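Local atomic coordinates of probable glucarate dehydratase (PDB entry 3VDG), a protein that probably catalyses the metal-dependent dehydration of glucarate, as a member of the enolase superfamily. Residues 288-293 with 310-315; 273-278 with 292-297; 378-383 with 411-416. All coordinates share one frame; numbering follows the deposited sequence.

Contact 1: 288-293 with 310-315; sequences PLATNM and VQVVLS. With NA (sodium ion), chain C; FMT (formic acid), chain B.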
ATOM      1  N   PRO A 288      12.406  20.448   8.197  1.00 25.38           N
ATOM      2  CA  PRO A 288      11.354  19.475   8.495  1.00 21.53           C
ATOM      3  C   PRO A 288      11.679  18.692   9.773  1.00 19.91           C
ATOM      4  O   PRO A 288      12.859  18.437  10.042  1.00 20.95           O
ATOM      5  CB  PRO A 288      11.425  18.497   7.297  1.00 25.23           C
ATOM      6  CG  PRO A 288      12.229  19.178   6.252  1.00 32.97           C
ATOM      7  CD  PRO A 288      13.131  20.150   6.948  1.00 30.09           C
ATOM      8  N   LEU A 289      10.652  18.324  10.547  1.00 19.22           N
ATOM      9  CA  LEU A 289      10.835  17.397  11.658  1.00 19.89           C
ATOM     10  C   LEU A 289      10.566  15.984  11.168  1.00 20.75           C
ATOM     11  O   LEU A 289       9.630  15.755  10.396  1.00 22.10           O
ATOM     12  CB  LEU A 289       9.855  17.697  12.801  1.00 20.37           C
ATOM     13  CG  LEU A 289      10.009  19.073  13.466  1.00 23.10           C
ATOM     14  CD1 LEU A 289       9.253  19.039  14.793  1.00 18.72           C
ATOM     15  CD2 LEU A 289      11.493  19.365  13.688  1.00 21.92           C
ATOM     16  N   ALA A 290      11.385  15.049  11.633  1.00 19.09           N
ATOM     17  CA  ALA A 290      11.223  13.632  11.332  1.00 18.94           C
ATOM     18  C   ALA A 290      10.951  12.879  12.622  1.00 21.44           C
ATOM     19  O   ALA A 290      11.260  13.370  13.705  1.00 21.45           O
ATOM     20  CB  ALA A 290      12.493  13.099  10.691  1.00 15.71           C
ATOM     21  N   THR A 291      10.385  11.679  12.520  1.00 23.28           N
ATOM     22  CA  THR A 291      10.173  10.885  13.712  1.00 20.14           C
ATOM     23  C   THR A 291      10.313   9.380  13.475  1.00 29.75           C
ATOM     24  O   THR A 291       9.999   8.880  12.394  1.00 22.06           O
ATOM     25  CB  THR A 291       8.780  11.123  14.290  1.00 24.76           C
ATOM     26  OG1 THR A 291       8.691  10.453  15.559  1.00 22.86           O
ATOM     27  CG2 THR A 291       7.729  10.539  13.356  1.00 24.54           C
ATOM     28  N   ASN A 292      10.796   8.677  14.499  1.00 21.49           N
ATOM     29  CA  ASN A 292      10.531   7.249  14.666  1.00 24.25           C
ATOM     30  C   ASN A 292      10.140   6.980  16.104  1.00 32.46           C
ATOM     31  O   ASN A 292      10.485   5.937  16.661  1.00 26.69           O
ATOM     32  CB  ASN A 292      11.752   6.404  14.341  1.00 18.65           C
ATOM     33  CG  ASN A 292      12.995   6.876  15.072  1.00 31.33           C
ATOM     34  OD1 ASN A 292      13.896   7.443  14.461  1.00 36.27           O
ATOM     35  ND2 ASN A 292      13.051   6.646  16.380  1.00 28.40           N
ATOM     36  N   MET A 293       9.456   7.927  16.724  1.00 19.95           N
ATOM     37  CA  MET A 293       9.038   7.739  18.095  1.00 18.04           C
ATOM     38  C   MET A 293       7.571   8.044  18.262  1.00 27.35           C
ATOM     39  O   MET A 293       6.875   7.313  18.931  1.00 26.80           O
ATOM     40  CB  MET A 293       9.878   8.586  19.065  1.00 19.89           C
ATOM     41  CG  MET A 293      11.310   8.111  19.201  1.00 23.34           C
ATOM     42  SD  MET A 293      12.284   9.205  20.274  1.00 27.27           S
ATOM     43  CE  MET A 293      11.682   8.654  21.870  1.00 24.63           C
ATOM     44  N   VAL A 310       4.650  16.104  12.228  1.00 24.30           N
ATOM     45  CA  VAL A 310       5.907  15.761  11.549  1.00 21.90           C
ATOM     46  C   VAL A 310       5.780  15.917  10.047  1.00 21.08           C
ATOM     47  O   VAL A 310       4.673  15.844   9.486  1.00 22.38           O
ATOM     48  CB  VAL A 310       6.379  14.314  11.828  1.00 26.56           C
ATOM     49  CG1 VAL A 310       6.738  14.131  13.296  1.00 33.21           C
ATOM     50  CG2 VAL A 310       5.335  13.300  11.369  1.00 25.68           C
ATOM     51  N   GLN A 311       6.926  16.119   9.411  1.00 20.54           N
ATOM     52  CA  GLN A 311       6.991  16.309   7.979  1.00 21.08           C
ATOM     53  C   GLN A 311       7.679  15.125   7.300  1.00 21.40           C
ATOM     54  O   GLN A 311       7.561  14.959   6.087  1.00 23.96           O
ATOM     55  CB  GLN A 311       7.722  17.620   7.664  1.00 21.42           C
ATOM     56  CG  GLN A 311       6.914  18.859   8.057  1.00 30.07           C
ATOM     57  CD  GLN A 311       6.893  19.086   9.558  1.00 40.94           C
ATOM     58  OE1 GLN A 311       7.949  19.258  10.183  1.00 26.67           O
ATOM     59  NE2 GLN A 311       5.690  19.085  10.152  1.00 29.99           N
ATOM     60  N   VAL A 312       8.397  14.315   8.085  1.00 18.48           N
ATOM     61  CA  VAL A 312       9.128  13.136   7.571  1.00 17.04           C
ATOM     62  C   VAL A 312       8.892  11.944   8.511  1.00 25.37           C
ATOM     63  O   VAL A 312       8.993  12.089   9.728  1.00 21.75           O
ATOM     64  CB  VAL A 312      10.649  13.405   7.487  1.00 18.58           C
ATOM     65  CG1 VAL A 312      11.391  12.149   7.065  1.00 16.76           C
ATOM     66  CG2 VAL A 312      10.984  14.566   6.536  1.00 20.30           C
ATOM     67  N   VAL A 313       8.549  10.777   7.968  1.00 19.40           N
ATOM     68  CA  VAL A 313       8.371   9.577   8.809  1.00 16.92           C
ATOM     69  C   VAL A 313       9.529   8.618   8.513  1.00 19.46           C
ATOM     70  O   VAL A 313       9.904   8.418   7.356  1.00 19.89           O
ATOM     71  CB  VAL A 313       7.025   8.867   8.534  1.00 21.68           C
ATOM     72  CG1 VAL A 313       6.911   7.586   9.370  1.00 20.56           C
ATOM     73  CG2 VAL A 313       5.862   9.797   8.872  1.00 21.31           C
ATOM     74  N   LEU A 314      10.141   8.058   9.539  1.00 17.11           N
ATOM     75  CA  LEU A 314      11.189   7.078   9.290  1.00 17.86           C
ATOM     76  C   LEU A 314      10.587   5.697   9.243  1.00 25.77           C
ATOM     77  O   LEU A 314      10.030   5.239  10.218  1.00 23.18           O
ATOM     78  CB  LEU A 314      12.293   7.142  10.340  1.00 19.46           C
ATOM     79  CG  LEU A 314      13.488   8.059  10.083  1.00 24.40           C
ATOM     80  CD1 LEU A 314      13.061   9.510  10.051  1.00 22.28           C
ATOM     81  CD2 LEU A 314      14.569   7.858  11.141  1.00 32.61           C
ATOM     82  N   SER A 315      10.652   5.042   8.084  1.00 19.29           N
ATOM     83  CA  SER A 315      10.128   3.683   8.004  1.00 17.82           C
ATOM     84  C   SER A 315      11.033   2.742   8.807  1.00 19.24           C
ATOM     85  O   SER A 315      12.200   3.040   9.049  1.00 21.06           O
ATOM     86  CB  SER A 315      10.091   3.211   6.551  1.00 20.98           C
ATOM     87  OG  SER A 315      11.422   3.179   6.016  1.00 25.39           O
TER
HETATM   88 NA    NA C 502      15.640   8.613  15.105  1.00 43.00          NA
HETATM   89  C   FMT B 501      16.587   5.201  18.269  1.00 46.96           C
HETATM   90  O1  FMT B 501      16.195   6.242  17.753  1.00 40.43           O
HETATM   91  O2  FMT B 501      16.009   4.034  17.961  1.00 32.81           O
HETATM   92  O   HOH W   1      14.502   9.232  17.084  1.00 25.35           O
HETATM   93  O   HOH W   2      16.924   6.739  15.420  1.00 32.47           O
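Two carboxamides, those of Q311 and N292, are the flat groups, one at each end of this strand pair. OE1 of Q311 takes the backbone N of L289 at 2.9 Å in a nearly straight bond (173°); the bend at chi2 (74°) turns the amide back beside L289. N292 is engaged at its edge: OD1 binds the sodium ion at 2.2 Å and is touched by CD2 of L314 at 3.4 Å, both near the amide plane, while ND2 makes only weak bonds to water 1 and the formate. D244 and E269 complete the protein part of the metal site. Strands 289-291 and 312-315 are joined through helix 301-307 as a right-handed beta-alpha-beta crossover, neighbours in the parallel barrel of the enolase superfamily, with N292 just past the C-terminal end of its strand, where the metal sits. Between the strands, the O of L289 accepts from both Q311 N and V312 N, T291 N donates to V312 O, and L314 N to T291 O at 3.0 Å. On one face CB of A290 rests on CB of V312 and on CD1 of L314, each at 3.7 Å. T291 lies on the other face; its side chain crosses that of V310 at about a right angle, CG2 meeting CG1 at 3.7 Å, while OG1, anti to N (chi1 -172°), bonds D270 and closes an ST turn onto M293 N.

Contact 2: 273-278 with 292-297; sequences PGLDGM and NMCVVA. With NA (sodium ion), chain C; FMT (formic acid), chain B.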
ATOM      1  N   PRO A 273       9.174  15.187  23.111  1.00 25.64           N
ATOM      2  CA  PRO A 273       8.249  14.039  23.146  1.00 23.04           C
ATOM      3  C   PRO A 273       6.784  14.360  22.801  1.00 28.13           C
ATOM      4  O   PRO A 273       6.268  15.422  23.172  1.00 26.38           O
ATOM      5  CB  PRO A 273       8.347  13.537  24.606  1.00 28.43           C
ATOM      6  CG  PRO A 273       8.922  14.664  25.392  1.00 27.04           C
ATOM      7  CD  PRO A 273       9.641  15.597  24.454  1.00 22.62           C
ATOM      8  N   GLY A 274       6.133  13.443  22.084  1.00 23.51           N
ATOM      9  CA  GLY A 274       4.695  13.542  21.847  1.00 27.47           C
ATOM     10  C   GLY A 274       4.280  14.374  20.643  1.00 24.11           C
ATOM     11  O   GLY A 274       4.960  15.335  20.246  1.00 24.15           O
ATOM     12  N   LEU A 275       3.135  14.005  20.081  1.00 25.10           N
ATOM     13  CA  LEU A 275       2.603  14.634  18.875  1.00 25.78           C
ATOM     14  C   LEU A 275       2.313  16.114  19.070  1.00 23.85           C
ATOM     15  O   LEU A 275       2.588  16.909  18.179  1.00 22.56           O
ATOM     16  CB  LEU A 275       1.342  13.883  18.385  1.00 32.28           C
ATOM     17  CG  LEU A 275       1.582  12.496  17.756  1.00 28.28           C
ATOM     18  CD1 LEU A 275       0.263  11.802  17.473  1.00 31.80           C
ATOM     19  CD2 LEU A 275       2.412  12.590  16.475  1.00 23.92           C
ATOM     20  N   ASP A 276       1.768  16.498  20.225  1.00 21.65           N
ATOM     21  CA  ASP A 276       1.479  17.929  20.455  1.00 27.12           C
ATOM     22  C   ASP A 276       2.731  18.801  20.520  1.00 24.29           C
ATOM     23  O   ASP A 276       2.825  19.827  19.827  1.00 26.33           O
ATOM     24  CB  ASP A 276       0.630  18.126  21.712  1.00 31.87           C
ATOM     25  CG  ASP A 276      -0.796  17.634  21.526  1.00 52.22           C
ATOM     26  OD1 ASP A 276      -1.304  17.675  20.385  1.00 41.35           O
ATOM     27  OD2 ASP A 276      -1.415  17.209  22.519  1.00 46.92           O
ATOM     28  N   GLY A 277       3.690  18.399  21.352  1.00 26.51           N
ATOM     29  CA  GLY A 277       4.979  19.092  21.419  1.00 21.12           C
ATOM     30  C   GLY A 277       5.682  19.150  20.058  1.00 22.94           C
ATOM     31  O   GLY A 277       6.201  20.202  19.644  1.00 22.15           O
ATOM     32  N   MET A 278       5.690  18.040  19.334  1.00 21.14           N
ATOM     33  CA  MET A 278       6.314  18.047  17.994  1.00 20.02           C
ATOM     34  C   MET A 278       5.632  19.065  17.072  1.00 18.83           C
ATOM     35  O   MET A 278       6.296  19.761  16.303  1.00 21.65           O
ATOM     36  CB  MET A 278       6.281  16.646  17.360  1.00 19.97           C
ATOM     37  CG  MET A 278       7.210  15.643  18.042  1.00 21.76           C
ATOM     38  SD  MET A 278       8.944  15.853  17.594  1.00 22.06           S
ATOM     39  CE  MET A 278       8.901  15.212  15.909  1.00 23.59           C
ATOM     40  N   ASN A 292      10.796   8.677  14.499  1.00 21.49           N
ATOM     41  CA  ASN A 292      10.531   7.249  14.666  1.00 24.25           C
ATOM     42  C   ASN A 292      10.140   6.980  16.104  1.00 32.46           C
ATOM     43  O   ASN A 292      10.485   5.937  16.661  1.00 26.69           O
ATOM     44  CB  ASN A 292      11.752   6.404  14.341  1.00 18.65           C
ATOM     45  CG  ASN A 292      12.995   6.876  15.072  1.00 31.33           C
ATOM     46  OD1 ASN A 292      13.896   7.443  14.461  1.00 36.27           O
ATOM     47  ND2 ASN A 292      13.051   6.646  16.380  1.00 28.40           N
ATOM     48  N   MET A 293       9.456   7.927  16.724  1.00 19.95           N
ATOM     49  CA  MET A 293       9.038   7.739  18.095  1.00 18.04           C
ATOM     50  C   MET A 293       7.571   8.044  18.262  1.00 27.35           C
ATOM     51  O   MET A 293       6.875   7.313  18.931  1.00 26.80           O
ATOM     52  CB  MET A 293       9.878   8.586  19.065  1.00 19.89           C
ATOM     53  CG  MET A 293      11.310   8.111  19.201  1.00 23.34           C
ATOM     54  SD  MET A 293      12.284   9.205  20.274  1.00 27.27           S
ATOM     55  CE  MET A 293      11.682   8.654  21.870  1.00 24.63           C
ATOM     56  N   CYS A 294       7.077   9.112  17.648  1.00 20.78           N
ATOM     57  CA  CYS A 294       5.655   9.416  17.835  1.00 18.60           C
ATOM     58  C   CYS A 294       4.783   8.910  16.689  1.00 31.38           C
ATOM     59  O   CYS A 294       3.561   8.990  16.764  1.00 25.09           O
ATOM     60  CB  CYS A 294       5.420  10.911  18.131  1.00 35.16           C
ATOM     61  SG  CYS A 294       5.982  12.017  16.832  1.00 41.94           S
ATOM     62  N   VAL A 295       5.412   8.385  15.636  1.00 26.62           N
ATOM     63  CA  VAL A 295       4.694   7.652  14.584  1.00 22.86           C
ATOM     64  C   VAL A 295       5.433   6.327  14.295  1.00 22.08           C
ATOM     65  O   VAL A 295       6.401   6.301  13.520  1.00 21.45           O
ATOM     66  CB  VAL A 295       4.587   8.467  13.269  1.00 23.13           C
ATOM     67  CG1 VAL A 295       3.783   7.686  12.229  1.00 25.50           C
ATOM     68  CG2 VAL A 295       3.908   9.807  13.514  1.00 24.27           C
ATOM     69  N   VAL A 296       4.976   5.246  14.919  1.00 22.49           N
ATOM     70  CA  VAL A 296       5.631   3.942  14.818  1.00 24.16           C
ATOM     71  C   VAL A 296       4.617   2.835  14.524  1.00 21.25           C
ATOM     72  O   VAL A 296       4.960   1.637  14.515  1.00 23.98           O
ATOM     73  CB  VAL A 296       6.438   3.593  16.105  1.00 24.55           C
ATOM     74  CG1 VAL A 296       7.613   4.553  16.286  1.00 23.10           C
ATOM     75  CG2 VAL A 296       5.537   3.608  17.330  1.00 22.02           C
ATOM     76  N   ALA A 297       3.368   3.231  14.273  1.00 19.48           N
ATOM     77  CA  ALA A 297       2.284   2.275  13.990  1.00 20.93           C
ATOM     78  C   ALA A 297       1.233   2.958  13.120  1.00 19.64           C
ATOM     79  O   ALA A 297       1.060   4.178  13.199  1.00 21.96           O
ATOM     80  CB  ALA A 297       1.645   1.778  15.283  1.00 18.26           C
TER
HETATM   81 NA    NA C 502      15.640   8.613  15.105  1.00 43.00          NA
HETATM   82  C   FMT B 501      16.587   5.201  18.269  1.00 46.96           C
HETATM   83  O1  FMT B 501      16.195   6.242  17.753  1.00 40.43           O
HETATM   84  O2  FMT B 501      16.009   4.034  17.961  1.00 32.81           O
HETATM   85  O   HOH W   1      14.502   9.232  17.084  1.00 25.35           O
HETATM   86  O   HOH W   2      16.924   6.739  15.420  1.00 32.47           O
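C294 presses its side chain into the first turn of helix 275-284, meeting L275 and M278 without any hydrogen bond between the two segments. Its CB comes first, 3.8 Å from CD2 of L275 and a little farther from that residue's CG, with the carbonyl carbon of G274 at the margin. A chi1 of 60° then sets SG between the backbone N and the carbonyl carbon, and from there the sulfur touches two side chains of the helix, on sides roughly at right angles: CD2 of L275 lies 3.6 Å from SG, and CG of M278 lies 4.0 Å from it. The same CD2 also lies 4.3 Å from CG2 of V295, a looser contact. G274 occupies the N-cap position, and its O receives the N of M278 in the opening helical bond; its positive phi (87°) suits a glycine. The backbone N of C294 bonds to OG1 of T291. The loop after strand 289-291 is a beta-to-alpha loop of the barrel that begins with the metal ligand N292, and C294 packs it on the preceding helix 275-284; A303 and A304 of the following helix 301-307 cover L275, while L301 and A304 touch V295.

Contact 3: 378-383 with 411-416; sequences EDVVAP and AALHEQ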
ATOM      1  N   GLU A 378      30.536  -8.623  12.903  1.00 24.17           N
ATOM      2  CA  GLU A 378      30.131 -10.034  12.824  1.00 24.38           C
ATOM      3  C   GLU A 378      28.853 -10.130  11.984  1.00 26.42           C
ATOM      4  O   GLU A 378      28.167  -9.126  11.772  1.00 26.93           O
ATOM      5  CB  GLU A 378      29.891 -10.610  14.228  1.00 21.80           C
ATOM      6  CG  GLU A 378      31.170 -10.686  15.084  1.00 29.38           C
ATOM      7  CD  GLU A 378      30.918 -10.660  16.593  1.00 45.65           C
ATOM      8  OE1 GLU A 378      30.441  -9.625  17.118  1.00 40.03           O
ATOM      9  OE2 GLU A 378      31.219 -11.673  17.268  1.00 32.91           O
ATOM     10  N   ASP A 379      28.542 -11.324  11.489  1.00 26.56           N
ATOM     11  CA  ASP A 379      27.332 -11.506  10.681  1.00 28.90           C
ATOM     12  C   ASP A 379      26.950 -12.978  10.641  1.00 28.52           C
ATOM     13  O   ASP A 379      27.760 -13.853  11.012  1.00 28.53           O
ATOM     14  CB  ASP A 379      27.521 -10.948   9.263  1.00 25.46           C
ATOM     15  CG  ASP A 379      26.184 -10.584   8.586  1.00 29.22           C
ATOM     16  OD1 ASP A 379      25.104 -10.941   9.101  1.00 24.19           O
ATOM     17  OD2 ASP A 379      26.211  -9.945   7.529  1.00 28.65           O
ATOM     18  N   VAL A 380      25.715 -13.250  10.230  1.00 22.70           N
ATOM     19  CA  VAL A 380      25.216 -14.629  10.142  1.00 20.72           C
ATOM     20  C   VAL A 380      25.039 -15.119   8.706  1.00 24.22           C
ATOM     21  O   VAL A 380      24.725 -16.296   8.487  1.00 25.88           O
ATOM     22  CB  VAL A 380      23.867 -14.829  10.874  1.00 26.51           C
ATOM     23  CG1 VAL A 380      24.029 -14.636  12.377  1.00 30.49           C
ATOM     24  CG2 VAL A 380      22.812 -13.889  10.319  1.00 20.28           C
ATOM     25  N   VAL A 381      25.222 -14.226   7.737  1.00 25.48           N
ATOM     26  CA  VAL A 381      25.094 -14.602   6.326  1.00 30.04           C
ATOM     27  C   VAL A 381      26.450 -14.673   5.642  1.00 32.25           C
ATOM     28  O   VAL A 381      27.413 -14.047   6.077  1.00 24.62           O
ATOM     29  CB  VAL A 381      24.159 -13.650   5.531  1.00 24.64           C
ATOM     30  CG1 VAL A 381      22.789 -13.604   6.194  1.00 25.29           C
ATOM     31  CG2 VAL A 381      24.761 -12.248   5.399  1.00 23.72           C
ATOM     32  N   ALA A 382      26.530 -15.454   4.573  1.00 28.76           N
ATOM     33  CA  ALA A 382      27.771 -15.537   3.816  1.00 29.34           C
ATOM     34  C   ALA A 382      28.092 -14.167   3.210  1.00 31.87           C
ATOM     35  O   ALA A 382      27.188 -13.425   2.841  1.00 29.71           O
ATOM     36  CB  ALA A 382      27.664 -16.606   2.738  1.00 31.98           C
ATOM     37  N   PRO A 383      29.384 -13.817   3.120  1.00 31.28           N
ATOM     38  CA  PRO A 383      29.741 -12.457   2.706  1.00 26.09           C
ATOM     39  C   PRO A 383      29.639 -12.277   1.195  1.00 36.70           C
ATOM     40  O   PRO A 383      29.482 -13.252   0.453  1.00 35.57           O
ATOM     41  CB  PRO A 383      31.205 -12.329   3.154  1.00 32.63           C
ATOM     42  CG  PRO A 383      31.719 -13.743   3.118  1.00 37.69           C
ATOM     43  CD  PRO A 383      30.558 -14.609   3.544  1.00 35.90           C
ATOM     44  N   ALA A 411      26.029 -20.473  14.289  1.00 26.52           N
ATOM     45  CA  ALA A 411      26.243 -21.261  15.511  1.00 28.20           C
ATOM     46  C   ALA A 411      27.169 -20.524  16.481  1.00 27.14           C
ATOM     47  O   ALA A 411      26.962 -20.553  17.703  1.00 27.20           O
ATOM     48  CB  ALA A 411      26.804 -22.642  15.177  1.00 34.41           C
ATOM     49  N   ALA A 412      28.176 -19.852  15.928  1.00 24.08           N
ATOM     50  CA  ALA A 412      29.114 -19.088  16.749  1.00 29.05           C
ATOM     51  C   ALA A 412      28.423 -17.928  17.450  1.00 34.22           C
ATOM     52  O   ALA A 412      28.648 -17.694  18.640  1.00 28.67           O
ATOM     53  CB  ALA A 412      30.274 -18.579  15.911  1.00 27.24           C
ATOM     54  N   LEU A 413      27.579 -17.190  16.729  1.00 26.71           N
ATOM     55  CA  LEU A 413      26.874 -16.069  17.374  1.00 21.06           C
ATOM     56  C   LEU A 413      25.771 -16.542  18.307  1.00 21.35           C
ATOM     57  O   LEU A 413      25.385 -15.826  19.228  1.00 25.91           O
ATOM     58  CB  LEU A 413      26.333 -15.058  16.351  1.00 24.16           C
ATOM     59  CG  LEU A 413      27.375 -14.384  15.458  1.00 27.71           C
ATOM     60  CD1 LEU A 413      26.672 -13.350  14.584  1.00 24.34           C
ATOM     61  CD2 LEU A 413      28.495 -13.732  16.253  1.00 27.30           C
ATOM     62  N   HIS A 414      25.237 -17.738  18.069  1.00 21.79           N
ATOM     63  CA  HIS A 414      24.280 -18.284  19.007  1.00 21.94           C
ATOM     64  C   HIS A 414      24.987 -18.677  20.287  1.00 26.33           C
ATOM     65  O   HIS A 414      24.468 -18.477  21.381  1.00 25.46           O
ATOM     66  CB  HIS A 414      23.539 -19.476  18.421  1.00 20.69           C
ATOM     67  CG  HIS A 414      22.601 -20.139  19.406  1.00 23.66           C
ATOM     68  ND1 HIS A 414      21.558 -19.489  19.967  1.00 29.31           N
ATOM     69  CD2 HIS A 414      22.584 -21.433  19.927  1.00 27.49           C
ATOM     70  CE1 HIS A 414      20.900 -20.321  20.794  1.00 30.75           C
ATOM     71  NE2 HIS A 414      21.533 -21.514  20.772  1.00 32.13           N
ATOM     72  N   GLU A 415      26.186 -19.238  20.149  1.00 27.24           N
ATOM     73  CA  GLU A 415      26.971 -19.657  21.318  1.00 31.74           C
ATOM     74  C   GLU A 415      27.356 -18.402  22.123  1.00 30.62           C
ATOM     75  O   GLU A 415      27.282 -18.388  23.344  1.00 31.07           O
ATOM     76  CB  GLU A 415      28.211 -20.448  20.866  1.00 31.78           C
ATOM     77  CG  GLU A 415      29.229 -20.757  21.964  1.00 60.75           C
ATOM     78  CD  GLU A 415      28.706 -21.667  23.074  1.00116.22           C
ATOM     79  OE1 GLU A 415      27.702 -22.384  22.866  1.00 57.14           O
ATOM     80  OE2 GLU A 415      29.316 -21.673  24.169  1.00 81.46           O
ATOM     81  N   GLN A 416      27.742 -17.346  21.418  1.00 26.84           N
ATOM     82  CA  GLN A 416      27.999 -16.040  22.036  1.00 25.55           C
ATOM     83  C   GLN A 416      26.792 -15.513  22.828  1.00 29.50           C
ATOM     84  O   GLN A 416      26.927 -15.061  23.967  1.00 29.65           O
ATOM     85  CB  GLN A 416      28.476 -15.061  20.963  1.00 28.09           C
ATOM     86  CG  GLN A 416      29.050 -13.762  21.491  1.00 30.12           C
ATOM     87  CD  GLN A 416      30.008 -13.124  20.510  1.00 43.70           C
ATOM     88  OE1 GLN A 416      31.218 -13.153  20.710  1.00 39.99           O
ATOM     89  NE2 GLN A 416      29.475 -12.550  19.441  1.00 26.77           N
TER
HETATM   90  O   HOH W   3      32.669 -10.887  19.484  1.00 47.38           O
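E378 and Q416 approach from opposite directions and join through one hydrogen bond, Q416 NE2 to E378 OE2 at 2.9 Å and 167°. The carboxylate oxygen is met on its syn side but 34° out of its plane, whereas the bond lies in the amide plane of Q416. The two flat groups are turned 71° against each other. Water 3 donates to E378 OE2 at 2.8 Å and to Q416 OE1, bridging the pair a second time. The apolar pair is CD1 of L413 with CG1 of V380, 3.7 Å apart; the same CD1 lies 3.8 Å from the carbonyl O of D379, and L413 CD2 lies against the carboxylate end of E378, 3.6 Å from OE2. In the next shell, both polar ends are fixed by one strand: E378 OE1 accepts from A41 N, and Q416 NE2 also donates to A39 O. OD1 of D379 accepts from G349 N, linking the loop to the start of helix 349-360. Strands 30-41 and 55-65 belong to the antiparallel sheet that, as in other enolase-superfamily members, is part of the capping domain; V38 touches L413, F40 touches E378, and V60 of strand 55-65 and I350 of helix 349-360 pack on V380.

In the fold
Contacts 1 and 2 adjoin, their centres about 8 Å apart, and share N292 and M293; contact 3 lies on the opposite side of the chain's centre, its centre about 33 Å from that of contact 1. Contact 1 is buried and strand-to-strand, dominated by backbone hydrogen bonds and ending at the metal. Contact 2, only partly buried, is purely apolar, and M278 binds the two together: its CE reaches V310 CG1 at 3.6 Å. Contact 3, likewise partly buried, mixes a carboxylate-amide bond and a bridging water with the packing of one leucine, next to the antiparallel sheet that belongs, as in other enolase-superfamily members, to the capping domain rather than to the barrel.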